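Local coordinates for protein polymeric Immunoglobulin Receptor (Oncorhynchus mykiss, PDB 5F1S) that probably binds polymeric immunoglobulins at mucosal surfaces, its immunoglobulin-like ectodomain corresponding to the secretory component, at residues Arg145-Arg148 / Ser154-Val157; Thr191-Cys196 / Gln202-Ile207; Pro24-Tyr29 / Ala100-Ser105; Leu45-Ala50 / Gly91-Gly96. All blocks are in the same frame, centred on the assembly; numbering follows the deposited sequence.

How the contacts relate
Contacts 1 and 2 belong to one immunoglobulin domain and contacts 3 and 4 to the other, with centres at least 45 Å apart between the pairs. Contacts 1 and 2 are hairpins of a single sheet, meeting where strands 144-148 and 192-198 run side by side; ladders of backbone hydrogen bonds hold them, with buried side chains on one face and more exposed ones on the other. Contacts 3 and 4 join loops and strand ends at the far end of the first domain. Contact 3 is small, buried and apolar, whereas contact 4 is a surface salt bridge; they touch through the backbones of Val102, just ahead of strand 103-111, and Val92, on the adjoining strand 86-92.

Contact 1 of 4, residues Arg145-Arg148 / Ser154-Val157; sequences RWCR and SCLV
Cys147 and Cys155 are joined by a disulfide, SG to SG 2.1 Å, that staples strand 144-148 to the segment entering strand 156-157. Each sulfur lies anti to its own carbonyl carbon (chi1 -44° and -68°), which sets the two facing each other across the hairpin, and the bridge itself is twisted to a chi3 of 104°. A second disulfide of this kind, within one sheet, is a known feature of pIgR immunoglobulin domains.

Backbone bonding centres on the antiparallel hydrogen-bonded pair Trp146 and Leu156: Trp146 N reaches Leu156 O at 3.0 Å, and Leu156 N returns to Trp146 O at 2.9 Å. Farther along, a side chain takes over, with Ser154 OG accepting the amide of Arg148 N at 2.8 Å while also bonding to Asp151 O within the connecting loop. With an alanine here the hydroxyl is gone, which would probably leave Arg148 N without this acceptor and loosen the loop's tie at Asp151.

Apolar contact is lighter. Leu156 CD1 comes to the edge of the indole at Trp146 CD1, 4.4 Å away, and on the other face of the sheet Arg145 CB meets Val157 CG2 at 3.9 Å. The Arg145 guanidinium turns its edge to the disulfide, NE lying 3.9 Å from Cys155 SG, and its NH1 bonds to Gly199 O.

Strand 192-198 flanks strand 144-148 on its other side, while strand 156-157 forms the sheet's margin within the chain. Trp146 points into the sandwich, stacking on Tyr194 and packing against Cys196 and residues of strands 169-173 and 178-183.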
loop_
_atom_site.group_PDB
_atom_site.type_symbol
_atom_site.label_atom_id
_atom_site.label_comp_id
_atom_site.label_asym_id
_atom_site.label_seq_id
_atom_site.Cartn_x
_atom_site.Cartn_y
_atom_site.Cartn_z
ATOM N N ARG A 145 13.466 11.209 7.736
ATOM C CA ARG A 145 14.264 12.283 7.160
ATOM C C ARG A 145 13.867 12.599 5.724
ATOM O O ARG A 145 13.298 11.774 5.005
ATOM C CB ARG A 145 15.761 11.997 7.212
ATOM C CG ARG A 145 16.212 10.658 7.047
ATOM C CD ARG A 145 17.702 10.527 7.496
ATOM N NE ARG A 145 18.373 9.682 6.531
ATOM C CZ ARG A 145 18.316 8.355 6.545
ATOM N NH1 ARG A 145 17.653 7.737 7.499
ATOM N NH2 ARG A 145 18.938 7.644 5.610
ATOM N N TRP A 146 14.108 13.854 5.369
ATOM C CA TRP A 146 13.929 14.390 4.025
ATOM C C TRP A 146 15.270 14.969 3.598
ATOM O O TRP A 146 15.810 15.844 4.290
ATOM C CB TRP A 146 12.839 15.440 4.031
ATOM C CG TRP A 146 12.659 16.222 2.770
ATOM C CD1 TRP A 146 13.015 17.512 2.546
ATOM C CD2 TRP A 146 12.031 15.758 1.559
ATOM N NE1 TRP A 146 12.623 17.900 1.256
ATOM C CE2 TRP A 146 12.045 16.824 0.638
ATOM C CE3 TRP A 146 11.458 14.542 1.178
ATOM C CZ2 TRP A 146 11.487 16.725 -0.660
ATOM C CZ3 TRP A 146 10.917 14.437 -0.130
ATOM C CH2 TRP A 146 10.938 15.520 -1.009
ATOM N N CYS A 147 15.846 14.430 2.520
ATOM C CA CYS A 147 17.194 14.748 2.102
ATOM C C CYS A 147 17.205 15.104 0.622
ATOM O O CYS A 147 16.475 14.511 -0.187
ATOM C CB CYS A 147 18.163 13.566 2.333
ATOM S SG CYS A 147 17.923 12.760 3.996
ATOM N N ARG A 148 18.077 16.034 0.259
ATOM C CA ARG A 148 18.305 16.307 -1.160
ATOM C C ARG A 148 19.327 15.304 -1.686
ATOM O O ARG A 148 20.366 15.085 -1.069
ATOM C CB ARG A 148 18.783 17.754 -1.381
ATOM C CG ARG A 148 18.875 18.100 -2.890
ATOM C CD ARG A 148 18.811 19.586 -3.176
ATOM N NE ARG A 148 19.208 19.834 -4.564
ATOM C CZ ARG A 148 18.369 20.099 -5.550
ATOM N NH1 ARG A 148 17.078 20.161 -5.328
ATOM N NH2 ARG A 148 18.816 20.298 -6.771
ATOM N N SER A 154 22.314 17.372 3.973
ATOM C CA SER A 154 21.110 18.160 3.791
ATOM C C SER A 154 19.914 17.606 4.542
ATOM O O SER A 154 18.862 18.248 4.519
ATOM C CB SER A 154 20.746 18.271 2.302
ATOM O OG SER A 154 20.202 17.043 1.832
ATOM N N CYS A 155 20.029 16.449 5.199
ATOM C CA CYS A 155 18.849 15.818 5.787
ATOM C C CYS A 155 18.198 16.691 6.854
ATOM O O CYS A 155 18.861 17.279 7.713
ATOM C CB CYS A 155 19.176 14.446 6.402
ATOM S SG CYS A 155 19.604 13.188 5.217
ATOM N N LEU A 156 16.881 16.766 6.784
ATOM C CA LEU A 156 16.038 17.324 7.820
ATOM C C LEU A 156 15.340 16.170 8.533
ATOM O O LEU A 156 14.701 15.333 7.882
ATOM C CB LEU A 156 15.023 18.280 7.214
ATOM C CG LEU A 156 15.603 19.298 6.246
ATOM C CD1 LEU A 156 14.465 20.133 5.737
ATOM C CD2 LEU A 156 16.644 20.187 6.936
ATOM N N VAL A 157 15.459 16.116 9.864
ATOM C CA VAL A 157 15.129 14.905 10.605
ATOM C C VAL A 157 14.084 15.233 11.668
ATOM O O VAL A 157 14.123 16.301 12.293
ATOM C CB VAL A 157 16.393 14.279 11.214
ATOM C CG1 VAL A 157 16.054 12.999 11.959
ATOM C CG2 VAL A 157 17.423 14.003 10.124
#

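Contact 2 of 4, residues Thr191-Cys196 / Gln202-Ile207; sequences TGWYWC and QVAVYI
Trp193 and Tyr206 form a T-shaped pair: the tyrosine edge meets the face of the indole's five-membered ring, planes at 76° and centroids 4.7 Å apart. With CG anti to the backbone N (chi1 -167°), Tyr206 brings CD2 to 3.4 Å from Trp193 CE2, while its CB makes a CH-pi contact over the six-membered ring. Next along this face, the Gln202 amide stacks on the Trp195 ring, planes 20° apart, with NE2 3.3 Å from CH2. Ala204 CB sits between the two indoles, touching Trp195 CZ3 at 3.6 Å and Trp193 CZ3 at 3.8 Å.

The opposite face is mostly buried and carries Tyr194, Cys196, Val203, Val205 and Ile207. Ile207 meets the Tyr194 ring at about a right angle, CG1 3.7 Å from CD2 of Tyr194, and Cys196 SG rests 3.9 Å from Val205 CG2.

Six backbone hydrogen bonds zip the hairpin in reciprocal pairs at Gly192-Ile207, Tyr194-Val205 and Cys196-Val203. The shortest runs from Tyr194 N to Val205 O, 2.7 Å.

These are the F and G strands of an immunoglobulin V-type domain. Tyr194 OH bonds to Asp190 O, making a tyrosine corner, and the disulfide from Cys196 to Cys133 pins this sheet to strand 129-135 opposite. Strand 144-148 lies alongside strand 192-198, and strand 120-124 runs parallel to strand 201-210 on the outer side.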
loop_
_atom_site.group_PDB
_atom_site.type_symbol
_atom_site.label_atom_id
_atom_site.label_comp_id
_atom_site.label_asym_id
_atom_site.label_seq_id
_atom_site.Cartn_x
_atom_site.Cartn_y
_atom_site.Cartn_z
ATOM N N THR A 191 14.117 22.490 -7.474
ATOM C CA THR A 191 13.882 21.412 -8.435
ATOM C C THR A 191 14.942 20.324 -8.312
ATOM O O THR A 191 16.141 20.606 -8.204
ATOM C CB THR A 191 13.853 21.967 -9.867
ATOM O OG1 THR A 191 12.675 22.795 -10.025
ATOM C CG2 THR A 191 13.803 20.863 -10.834
ATOM N N GLY A 192 14.501 19.071 -8.334
ATOM C CA GLY A 192 15.418 17.953 -8.390
ATOM C C GLY A 192 14.949 16.759 -7.555
ATOM O O GLY A 192 13.795 16.666 -7.112
ATOM N N TRP A 193 15.893 15.849 -7.359
ATOM C CA TRP A 193 15.659 14.604 -6.661
ATOM C C TRP A 193 15.930 14.722 -5.167
ATOM O O TRP A 193 16.933 15.323 -4.741
ATOM C CB TRP A 193 16.548 13.517 -7.239
ATOM C CG TRP A 193 16.069 12.985 -8.564
ATOM C CD1 TRP A 193 16.595 13.247 -9.809
ATOM C CD2 TRP A 193 14.962 12.101 -8.765
ATOM N NE1 TRP A 193 15.865 12.571 -10.761
ATOM C CE2 TRP A 193 14.861 11.868 -10.155
ATOM C CE3 TRP A 193 14.039 11.484 -7.908
ATOM C CZ2 TRP A 193 13.884 11.024 -10.698
ATOM C CZ3 TRP A 193 13.064 10.662 -8.453
ATOM C CH2 TRP A 193 13.008 10.430 -9.845
ATOM N N TYR A 194 15.071 14.050 -4.403
ATOM C CA TYR A 194 15.088 14.017 -2.943
ATOM C C TYR A 194 14.862 12.590 -2.477
ATOM O O TYR A 194 14.450 11.715 -3.242
ATOM C CB TYR A 194 13.980 14.887 -2.345
ATOM C CG TYR A 194 14.186 16.356 -2.602
ATOM C CD1 TYR A 194 14.787 17.166 -1.631
ATOM C CD2 TYR A 194 13.815 16.933 -3.836
ATOM C CE1 TYR A 194 15.000 18.506 -1.864
ATOM C CE2 TYR A 194 14.033 18.272 -4.094
ATOM C CZ TYR A 194 14.618 19.065 -3.085
ATOM O OH TYR A 194 14.857 20.395 -3.274
ATOM N N TRP A 195 15.030 12.389 -1.174
ATOM C CA TRP A 195 14.763 11.121 -0.531
ATOM C C TRP A 195 13.834 11.325 0.655
ATOM O O TRP A 195 14.060 12.243 1.460
ATOM C CB TRP A 195 16.046 10.479 -0.016
ATOM C CG TRP A 195 17.090 10.132 -0.969
ATOM C CD1 TRP A 195 18.287 10.761 -1.109
ATOM C CD2 TRP A 195 17.075 9.073 -1.913
ATOM N NE1 TRP A 195 19.041 10.133 -2.079
ATOM C CE2 TRP A 195 18.334 9.076 -2.565
ATOM C CE3 TRP A 195 16.153 8.093 -2.251
ATOM C CZ2 TRP A 195 18.654 8.179 -3.568
ATOM C CZ3 TRP A 195 16.507 7.152 -3.252
ATOM C CH2 TRP A 195 17.740 7.208 -3.874
ATOM N N CYS A 196 12.805 10.470 0.755
ATOM C CA CYS A 196 12.148 10.129 2.019
ATOM C C CYS A 196 12.940 8.972 2.594
ATOM O O CYS A 196 13.175 7.998 1.894
ATOM C CB CYS A 196 10.683 9.670 1.824
ATOM S SG CYS A 196 9.555 10.819 1.152
ATOM N N GLN A 202 15.099 4.052 1.746
ATOM C CA GLN A 202 14.791 5.356 1.184
ATOM C C GLN A 202 13.861 5.171 -0.007
ATOM O O GLN A 202 13.767 4.084 -0.570
ATOM C CB GLN A 202 16.052 6.100 0.761
ATOM C CG GLN A 202 17.137 5.319 0.060
ATOM C CD GLN A 202 18.475 6.117 -0.055
ATOM O OE1 GLN A 202 18.888 6.862 0.867
ATOM N NE2 GLN A 202 19.154 5.948 -1.179
ATOM N N VAL A 203 13.147 6.222 -0.348
ATOM C CA VAL A 203 12.378 6.245 -1.592
ATOM C C VAL A 203 12.608 7.607 -2.252
ATOM O O VAL A 203 12.602 8.645 -1.578
ATOM C CB VAL A 203 10.872 5.962 -1.366
ATOM C CG1 VAL A 203 10.202 6.988 -0.471
ATOM C CG2 VAL A 203 10.177 5.962 -2.724
ATOM N N ALA A 204 12.876 7.589 -3.562
ATOM C CA ALA A 204 13.180 8.805 -4.321
ATOM C C ALA A 204 11.921 9.573 -4.712
ATOM O O ALA A 204 10.893 8.991 -5.091
ATOM C CB ALA A 204 14.014 8.435 -5.563
ATOM N N VAL A 205 12.009 10.898 -4.608
ATOM C CA VAL A 205 10.927 11.818 -4.938
ATOM C C VAL A 205 11.539 12.948 -5.756
ATOM O O VAL A 205 12.584 13.500 -5.385
ATOM C CB VAL A 205 10.236 12.390 -3.686
ATOM C CG1 VAL A 205 9.035 13.288 -4.064
ATOM C CG2 VAL A 205 9.800 11.247 -2.752
ATOM N N TYR A 206 10.911 13.269 -6.880
ATOM C CA TYR A 206 11.318 14.392 -7.713
ATOM C C TYR A 206 10.389 15.568 -7.501
ATOM O O TYR A 206 9.174 15.394 -7.536
ATOM C CB TYR A 206 11.307 14.003 -9.208
ATOM C CG TYR A 206 12.024 15.035 -10.062
ATOM C CD1 TYR A 206 11.336 16.113 -10.617
ATOM C CD2 TYR A 206 13.399 14.942 -10.315
ATOM C CE1 TYR A 206 11.986 17.073 -11.378
ATOM C CE2 TYR A 206 14.049 15.892 -11.085
ATOM C CZ TYR A 206 13.335 16.957 -11.635
ATOM O OH TYR A 206 13.973 17.914 -12.402
ATOM N N ILE A 207 10.967 16.752 -7.272
ATOM C CA ILE A 207 10.207 17.994 -7.149
ATOM C C ILE A 207 10.505 18.828 -8.387
ATOM O O ILE A 207 11.670 19.136 -8.671
ATOM C CB ILE A 207 10.597 18.784 -5.882
ATOM C CG1 ILE A 207 10.391 17.940 -4.605
ATOM C CG2 ILE A 207 9.787 20.098 -5.794
ATOM C CD1 ILE A 207 8.952 17.518 -4.396
#

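Contact 3 of 4, residues Pro24-Tyr29 / Ala100-Ser105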
loop_
_atom_site.group_PDB
_atom_site.type_symbol
_atom_site.label_atom_id
_atom_site.label_comp_id
_atom_site.label_asym_id
_atom_site.label_seq_id
_atom_site.Cartn_x
_atom_site.Cartn_y
_atom_site.Cartn_z
ATOM N N PRO A 24 -22.949 -14.962 -12.463
ATOM C CA PRO A 24 -24.228 -15.018 -11.746
ATOM C C PRO A 24 -24.658 -16.426 -11.359
ATOM O O PRO A 24 -25.514 -16.562 -10.482
ATOM C CB PRO A 24 -25.218 -14.377 -12.745
ATOM C CG PRO A 24 -24.626 -14.593 -14.013
ATOM C CD PRO A 24 -23.134 -14.474 -13.832
ATOM N N GLN A 25 -24.059 -17.470 -11.926
ATOM C CA GLN A 25 -24.380 -18.833 -11.514
ATOM C C GLN A 25 -23.990 -19.123 -10.078
ATOM O O GLN A 25 -24.504 -20.068 -9.474
ATOM C CB GLN A 25 -23.648 -19.823 -12.392
ATOM C CG GLN A 25 -24.001 -19.704 -13.831
ATOM C CD GLN A 25 -22.972 -18.903 -14.631
ATOM O OE1 GLN A 25 -22.234 -18.049 -14.099
ATOM N NE2 GLN A 25 -22.911 -19.195 -15.929
ATOM N N TYR A 26 -23.039 -18.383 -9.524
ATOM C CA TYR A 26 -22.421 -18.830 -8.294
ATOM C C TYR A 26 -22.911 -18.085 -7.066
ATOM O O TYR A 26 -22.346 -18.279 -5.985
ATOM C CB TYR A 26 -20.901 -18.750 -8.449
ATOM C CG TYR A 26 -20.463 -19.645 -9.619
ATOM C CD1 TYR A 26 -20.687 -21.007 -9.573
ATOM C CD2 TYR A 26 -19.884 -19.121 -10.758
ATOM C CE1 TYR A 26 -20.324 -21.823 -10.622
ATOM C CE2 TYR A 26 -19.522 -19.942 -11.834
ATOM C CZ TYR A 26 -19.756 -21.305 -11.742
ATOM O OH TYR A 26 -19.426 -22.181 -12.755
ATOM N N ALA A 27 -24.012 -17.339 -7.181
ATOM C CA ALA A 27 -24.522 -16.563 -6.056
ATOM C C ALA A 27 -24.785 -17.418 -4.831
ATOM O O ALA A 27 -24.485 -17.009 -3.710
ATOM C CB ALA A 27 -25.800 -15.848 -6.467
ATOM N N SER A 28 -25.356 -18.612 -5.004
ATOM C CA SER A 28 -25.829 -19.373 -3.848
ATOM C C SER A 28 -24.771 -20.270 -3.198
ATOM O O SER A 28 -25.075 -20.930 -2.186
ATOM C CB SER A 28 -27.035 -20.233 -4.268
ATOM O OG SER A 28 -26.554 -21.305 -5.071
ATOM N N TYR A 29 -23.536 -20.327 -3.710
ATOM C CA TYR A 29 -22.573 -21.293 -3.235
ATOM C C TYR A 29 -21.655 -20.676 -2.185
ATOM O O TYR A 29 -21.459 -19.466 -2.160
ATOM C CB TYR A 29 -21.713 -21.819 -4.390
ATOM C CG TYR A 29 -22.514 -22.651 -5.370
ATOM C CD1 TYR A 29 -23.206 -22.060 -6.431
ATOM C CD2 TYR A 29 -22.603 -23.986 -5.197
ATOM C CE1 TYR A 29 -23.958 -22.839 -7.334
ATOM C CE2 TYR A 29 -23.357 -24.780 -6.095
ATOM C CZ TYR A 29 -23.998 -24.184 -7.155
ATOM O OH TYR A 29 -24.749 -24.921 -8.035
ATOM N N ALA A 100 -10.814 -24.164 -13.148
ATOM C CA ALA A 100 -10.464 -22.847 -13.664
ATOM C C ALA A 100 -11.664 -21.917 -13.765
ATOM O O ALA A 100 -11.476 -20.702 -13.786
ATOM C CB ALA A 100 -9.813 -22.940 -15.052
ATOM N N ASP A 101 -12.885 -22.447 -13.854
ATOM C CA ASP A 101 -14.059 -21.595 -13.945
ATOM C C ASP A 101 -14.460 -21.000 -12.593
ATOM O O ASP A 101 -15.289 -20.092 -12.585
ATOM C CB ASP A 101 -15.279 -22.376 -14.477
ATOM C CG ASP A 101 -15.183 -22.706 -15.982
ATOM O OD1 ASP A 101 -14.532 -21.952 -16.732
ATOM O OD2 ASP A 101 -15.815 -23.711 -16.398
ATOM N N VAL A 102 -13.975 -21.532 -11.472
ATOM C CA VAL A 102 -14.511 -21.139 -10.162
ATOM C C VAL A 102 -13.392 -20.738 -9.212
ATOM O O VAL A 102 -13.581 -20.712 -7.987
ATOM C CB VAL A 102 -15.365 -22.268 -9.546
ATOM C CG1 VAL A 102 -16.656 -22.363 -10.325
ATOM C CG2 VAL A 102 -14.654 -23.592 -9.537
ATOM N N THR A 103 -12.222 -20.408 -9.760
ATOM C CA THR A 103 -11.112 -19.951 -8.907
ATOM C C THR A 103 -10.330 -18.863 -9.663
ATOM O O THR A 103 -10.427 -18.716 -10.887
ATOM C CB THR A 103 -10.127 -21.089 -8.518
ATOM O OG1 THR A 103 -9.494 -21.591 -9.715
ATOM C CG2 THR A 103 -10.792 -22.263 -7.726
ATOM N N ALA A 104 -9.556 -18.078 -8.916
ATOM C CA ALA A 104 -8.701 -17.073 -9.531
ATOM C C ALA A 104 -7.579 -16.796 -8.540
ATOM O O ALA A 104 -7.818 -16.812 -7.329
ATOM C CB ALA A 104 -9.468 -15.785 -9.894
ATOM N N SER A 105 -6.346 -16.607 -9.032
ATOM C CA SER A 105 -5.236 -16.403 -8.120
ATOM C C SER A 105 -4.735 -14.961 -8.178
ATOM O O SER A 105 -4.918 -14.236 -9.160
ATOM C CB SER A 105 -4.045 -17.308 -8.441
ATOM O OG SER A 105 -3.691 -17.108 -9.797
#
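Tyr26 presents one face of its ring to methyl CG1 of Val102, which sits 4.0 Å from the Tyr26 ring centroid and 27° off the ring normal. This CH-pi contact is displaced toward the phenol end: Val102 CG1 lies 3.6 Å from Tyr26 CZ and 3.7 Å from Tyr26 OH. The two side chains cross at about a right angle, the valine meeting the ring with a single methyl. CG1 of Val102 stands anti to its carbonyl carbon (chi1 -72°), and that torsion carries it over the tyrosine. On the opposite face of the ring, Gln25 CB lies 4.0 Å above the plane of Tyr26, over its centre, so the phenol is sandwiched between its own loop and the incoming methyl. Asp101 adds only a distant touch, its carbonyl O being 4.3 Å from Tyr26 CE2.

In a V-type domain these segments correspond to the loop between strands B and C, the CDR1 position, and to the junction of the CDR3 loop with strand G. Tyr26 also opens a type I turn, closed by Tyr29 N bonding to Tyr26 O, and Lys31 NZ bonds to the carbonyl oxygens of both Tyr26 and Tyr29. The ring further touches Val92 and Val97, while Val102 packs on Val94 and Val97 and pairs by backbone with Val92.

Between the two segments the attachment is thus dispersive, one methyl on one aromatic face, with neither a charge nor a polar bond linking them. Such contact depends on close fit and burial, and the valines gathered nearby are consistent with a small apolar core beneath the CDR-like loops.

Contact 4 of 4, residues Leu45-Ala50 / Gly91-Gly96; sequences LVRSDA and GVEVGG
Arg47 directs CG anti to its carbonyl carbon (chi1 -59°) and bends at chi3 (52°), while Glu93 reaches toward it on an extended chain, CG anti to the backbone N. Guanidinium and carboxylate meet end-on in a two-pronged salt bridge. NH1 of Arg47 bonds to OE1 of Glu93 at 2.5 Å, short enough for the exact length to be doubtful, and Arg47 NH2 bonds to Glu93 OE2 at 3.1 Å. Both acceptors lie near the guanidinium plane and are met on their syn sides, although the two planes are turned 38° against each other.

In the V-type domain this links the end of strand C', where the CDR2-like loop begins, to the region where strand F passes into the loop before strand G, the CDR3 position. Asp49 takes a second edge of the same guanidinium, side-on: Arg47 NE reaches Asp49 OD2 at 2.9 Å and Arg47 NH2 reaches Asp49 OD1 at 3.0 Å. NH2 therefore serves both acids, completing a salt-bridge network. A leucine in place of Arg47 would probably leave Asp49 and Glu93 without their shared cation, like charges, Asp49 OD1 and Glu93 OE2 being 5.3 Å apart. The Arg47 side chain also rests on Val30.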
loop_
_atom_site.group_PDB
_atom_site.type_symbol
_atom_site.label_atom_id
_atom_site.label_comp_id
_atom_site.label_asym_id
_atom_site.label_seq_id
_atom_site.Cartn_x
_atom_site.Cartn_y
_atom_site.Cartn_z
ATOM N N LEU A 45 -8.442 -20.318 4.279
ATOM C CA LEU A 45 -8.282 -19.382 5.383
ATOM C C LEU A 45 -9.599 -18.863 5.918
ATOM O O LEU A 45 -9.674 -18.519 7.101
ATOM C CB LEU A 45 -7.426 -18.174 4.952
ATOM C CG LEU A 45 -6.023 -18.512 4.454
ATOM C CD1 LEU A 45 -5.189 -17.187 4.207
ATOM C CD2 LEU A 45 -5.268 -19.420 5.436
ATOM N N VAL A 46 -10.621 -18.741 5.072
ATOM C CA VAL A 46 -11.923 -18.237 5.506
ATOM C C VAL A 46 -12.962 -18.670 4.484
ATOM O O VAL A 46 -12.682 -18.782 3.285
ATOM C CB VAL A 46 -11.934 -16.700 5.728
ATOM C CG1 VAL A 46 -11.773 -15.943 4.447
ATOM C CG2 VAL A 46 -13.215 -16.275 6.406
ATOM N N ARG A 47 -14.160 -18.967 4.987
ATOM C CA ARG A 47 -15.312 -19.356 4.183
ATOM C C ARG A 47 -16.496 -18.463 4.531
ATOM O O ARG A 47 -16.625 -17.991 5.669
ATOM C CB ARG A 47 -15.740 -20.812 4.444
ATOM C CG ARG A 47 -14.714 -21.811 4.172
ATOM C CD ARG A 47 -15.037 -23.152 4.807
ATOM N NE ARG A 47 -16.378 -23.640 4.474
ATOM C CZ ARG A 47 -16.653 -24.440 3.451
ATOM N NH1 ARG A 47 -15.709 -24.804 2.604
ATOM N NH2 ARG A 47 -17.900 -24.830 3.223
ATOM N N SER A 48 -17.370 -18.250 3.538
ATOM C CA SER A 48 -18.523 -17.391 3.709
ATOM C C SER A 48 -19.606 -18.029 4.584
ATOM O O SER A 48 -20.590 -17.343 4.900
ATOM C CB SER A 48 -19.125 -17.028 2.343
ATOM O OG SER A 48 -19.599 -18.198 1.707
ATOM N N ASP A 49 -19.474 -19.304 4.948
ATOM C CA ASP A 49 -20.477 -19.940 5.808
ATOM C C ASP A 49 -20.000 -20.109 7.241
ATOM O O ASP A 49 -20.610 -20.867 8.000
ATOM C CB ASP A 49 -20.918 -21.298 5.267
ATOM C CG ASP A 49 -19.799 -22.352 5.255
ATOM O OD1 ASP A 49 -20.079 -23.523 4.899
ATOM O OD2 ASP A 49 -18.613 -22.038 5.539
ATOM N N ALA A 50 -18.929 -19.440 7.612
ATOM C CA ALA A 50 -18.357 -19.611 8.934
ATOM C C ALA A 50 -19.387 -19.239 10.000
ATOM O O ALA A 50 -20.114 -18.250 9.840
ATOM C CB ALA A 50 -17.115 -18.737 9.079
ATOM N N GLY A 91 -12.065 -18.695 -4.341
ATOM C CA GLY A 91 -12.723 -19.937 -4.747
ATOM C C GLY A 91 -14.228 -19.919 -4.527
ATOM O O GLY A 91 -14.738 -19.270 -3.614
ATOM N N VAL A 92 -14.939 -20.671 -5.376
ATOM C CA VAL A 92 -16.355 -20.993 -5.171
ATOM C C VAL A 92 -16.451 -22.493 -4.935
ATOM O O VAL A 92 -15.871 -23.281 -5.693
ATOM C CB VAL A 92 -17.245 -20.591 -6.354
ATOM C CG1 VAL A 92 -18.723 -20.948 -6.023
ATOM C CG2 VAL A 92 -17.117 -19.079 -6.752
ATOM N N GLU A 93 -17.144 -22.899 -3.862
ATOM C CA GLU A 93 -17.238 -24.317 -3.513
ATOM C C GLU A 93 -18.396 -24.917 -4.299
ATOM O O GLU A 93 -19.556 -24.775 -3.907
ATOM C CB GLU A 93 -17.442 -24.493 -2.021
ATOM C CG GLU A 93 -17.534 -25.942 -1.598
ATOM C CD GLU A 93 -17.443 -26.049 -0.094
ATOM O OE1 GLU A 93 -16.309 -25.891 0.423
ATOM O OE2 GLU A 93 -18.497 -26.206 0.559
ATOM N N VAL A 94 -18.086 -25.578 -5.409
ATOM C CA VAL A 94 -19.124 -26.174 -6.252
ATOM C C VAL A 94 -18.516 -27.415 -6.888
ATOM O O VAL A 94 -17.357 -27.408 -7.293
ATOM C CB VAL A 94 -19.675 -25.190 -7.304
ATOM C CG1 VAL A 94 -18.569 -24.541 -8.099
ATOM C CG2 VAL A 94 -20.717 -25.843 -8.235
ATOM N N GLY A 95 -19.275 -28.498 -6.907
ATOM C CA GLY A 95 -18.777 -29.695 -7.529
ATOM C C GLY A 95 -19.097 -29.757 -9.013
ATOM O O GLY A 95 -20.027 -29.118 -9.494
ATOM N N GLY A 96 -18.320 -30.556 -9.737
ATOM C CA GLY A 96 -18.644 -30.866 -11.124
ATOM C C GLY A 96 -18.464 -29.734 -12.105
ATOM O O GLY A 96 -19.107 -29.724 -13.147
#